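Local coordinates for flagellar biosynthetic protein FliP (Thermotoga maritima MSB8, PDB 5H72) that probably takes part in flagellum-specific protein export as part of the type III export gate, this chain being the periplasmic fragment of the protein, at residues F32-L37 and L68-F72. Residues are numbered along the deposited sequence; the frame is centred on the assembly and turned at random.
Sequences FMINEL and LIPAF
F72 swings its ring away from its own backbone nitrogen (chi1 163°) and sends it across to M33, whose CG sits over one face of that ring, 3.7 Å from the centroid. This CH-pi contact is joined by SD, which stands obliquely to the same ring at 4.3 Å from its centroid, a Met-aromatic contact. A flexible thioether suits the place: the bend at chi3 turns CE off the ring and onto I69 CG1, 3.6 Å away, with L68 CD2 close by. F32 and F72 form an offset edge-to-face pair, planes at 71°, in which F32 CE1 approaches F72 CZ to 3.8 Å, while E36 packs its CB at the F72 ring edge and its OE1 forms a salt bridge with R28 of a neighbouring subunit. The contact joins helix 17-39 to helix 65-80 in this all-helical periplasmic domain; the axes of 32-37 and 68-72 come within 9.8 Å and are inclined at 42°. Replacing F72 by an alanine would be likely to leave M33 CG and the F32 edge without their aromatic partner and open a gap between the segments. Branched L37 divides its work: CD1 meets L68 CD1 at 3.7 Å, and CD2 rests against the A71 carbonyl oxygen and F72 CA.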
loop_
_atom_site.group_PDB
_atom_site.type_symbol
_atom_site.label_atom_id
_atom_site.label_comp_id
_atom_site.label_asym_id
_atom_site.label_seq_id
_atom_site.Cartn_x
_atom_site.Cartn_y
_atom_site.Cartn_z
ATOM N N PHE A 32 -7.291 -11.874 0.145
ATOM C CA PHE A 32 -6.117 -12.086 -0.701
ATOM C C PHE A 32 -4.847 -12.251 0.144
ATOM O O PHE A 32 -3.934 -12.958 -0.269
ATOM C CB PHE A 32 -5.982 -10.991 -1.808
ATOM C CG PHE A 32 -5.313 -9.700 -1.405
ATOM C CD1 PHE A 32 -3.970 -9.648 -1.050
ATOM C CD2 PHE A 32 -6.009 -8.503 -1.506
ATOM C CE1 PHE A 32 -3.361 -8.454 -0.718
ATOM C CE2 PHE A 32 -5.402 -7.287 -1.184
ATOM C CZ PHE A 32 -4.073 -7.267 -0.786
ATOM N N MET A 33 -4.794 -11.648 1.327
ATOM C CA MET A 33 -3.678 -11.911 2.229
ATOM C C MET A 33 -3.686 -13.384 2.618
ATOM O O MET A 33 -2.665 -14.072 2.518
ATOM C CB MET A 33 -3.746 -11.019 3.478
ATOM C CG MET A 33 -3.402 -9.563 3.205
ATOM S SD MET A 33 -3.131 -8.560 4.684
ATOM C CE MET A 33 -4.698 -8.725 5.537
ATOM N N ILE A 34 -4.853 -13.867 3.032
ATOM C CA ILE A 34 -5.008 -15.265 3.403
ATOM C C ILE A 34 -4.664 -16.200 2.238
ATOM O O ILE A 34 -3.942 -17.180 2.411
ATOM C CB ILE A 34 -6.435 -15.534 3.911
ATOM C CG1 ILE A 34 -6.596 -14.941 5.312
ATOM C CG2 ILE A 34 -6.741 -17.026 3.923
ATOM C CD1 ILE A 34 -8.026 -14.850 5.780
ATOM N N ASN A 35 -5.155 -15.885 1.046
ATOM C CA ASN A 35 -4.872 -16.706 -0.131
ATOM C C ASN A 35 -3.380 -16.763 -0.450
ATOM O O ASN A 35 -2.851 -17.828 -0.760
ATOM C CB ASN A 35 -5.644 -16.180 -1.333
ATOM C CG ASN A 35 -5.475 -17.047 -2.566
ATOM O OD1 ASN A 35 -4.910 -16.616 -3.567
ATOM N ND2 ASN A 35 -5.973 -18.276 -2.504
ATOM N N GLU A 36 -2.703 -15.616 -0.359
ATOM C CA GLU A 36 -1.259 -15.536 -0.595
ATOM C C GLU A 36 -0.498 -16.387 0.415
ATOM O O GLU A 36 0.475 -17.053 0.072
ATOM C CB GLU A 36 -0.763 -14.086 -0.514
ATOM C CG GLU A 36 -0.923 -13.291 -1.799
ATOM C CD GLU A 36 -0.009 -13.786 -2.918
ATOM O OE1 GLU A 36 1.229 -13.690 -2.776
ATOM O OE2 GLU A 36 -0.535 -14.270 -3.942
ATOM N N LEU A 37 -0.952 -16.351 1.665
ATOM C CA LEU A 37 -0.294 -17.086 2.732
ATOM C C LEU A 37 -0.455 -18.596 2.547
ATOM O O LEU A 37 0.478 -19.357 2.796
ATOM C CB LEU A 37 -0.838 -16.651 4.101
ATOM C CG LEU A 37 -0.334 -15.312 4.656
ATOM C CD1 LEU A 37 -1.223 -14.845 5.784
ATOM C CD2 LEU A 37 1.110 -15.401 5.135
ATOM N N LEU A 68 -2.501 -10.767 11.084
ATOM C CA LEU A 68 -2.582 -11.220 9.698
ATOM C C LEU A 68 -1.699 -10.384 8.768
ATOM O O LEU A 68 -0.948 -10.924 7.969
ATOM C CB LEU A 68 -4.032 -11.195 9.217
ATOM C CG LEU A 68 -4.366 -11.820 7.856
ATOM C CD1 LEU A 68 -3.951 -13.292 7.802
ATOM C CD2 LEU A 68 -5.854 -11.670 7.561
ATOM N N ILE A 69 -1.769 -9.066 8.895
ATOM C CA ILE A 69 -1.023 -8.191 7.998
ATOM C C ILE A 69 0.498 -8.340 8.149
ATOM O O ILE A 69 1.190 -8.477 7.141
ATOM C CB ILE A 69 -1.451 -6.707 8.190
ATOM C CG1 ILE A 69 -2.918 -6.549 7.799
ATOM C CG2 ILE A 69 -0.593 -5.788 7.345
ATOM C CD1 ILE A 69 -3.474 -5.204 8.113
ATOM N N PRO A 70 1.033 -8.332 9.392
ATOM C CA PRO A 70 2.481 -8.570 9.491
ATOM C C PRO A 70 2.915 -9.951 8.980
ATOM O O PRO A 70 3.981 -10.063 8.369
ATOM C CB PRO A 70 2.757 -8.443 10.994
ATOM C CG PRO A 70 1.653 -7.638 11.524
ATOM C CD PRO A 70 0.452 -7.993 10.706
ATOM N N ALA A 71 2.105 -10.981 9.216
ATOM C CA ALA A 71 2.428 -12.322 8.722
ATOM C C ALA A 71 2.464 -12.324 7.203
ATOM O O ALA A 71 3.334 -12.945 6.590
ATOM C CB ALA A 71 1.423 -13.342 9.233
ATOM N N PHE A 72 1.512 -11.615 6.605
ATOM C CA PHE A 72 1.403 -11.509 5.150
ATOM C C PHE A 72 2.655 -10.879 4.569
ATOM O O PHE A 72 3.257 -11.427 3.643
ATOM C CB PHE A 72 0.154 -10.697 4.776
ATOM C CG PHE A 72 0.144 -10.181 3.360
ATOM C CD1 PHE A 72 -0.085 -11.038 2.296
ATOM C CD2 PHE A 72 0.322 -8.824 3.100
ATOM C CE1 PHE A 72 -0.108 -10.559 0.997
ATOM C CE2 PHE A 72 0.300 -8.336 1.806
ATOM C CZ PHE A 72 0.084 -9.202 0.752
#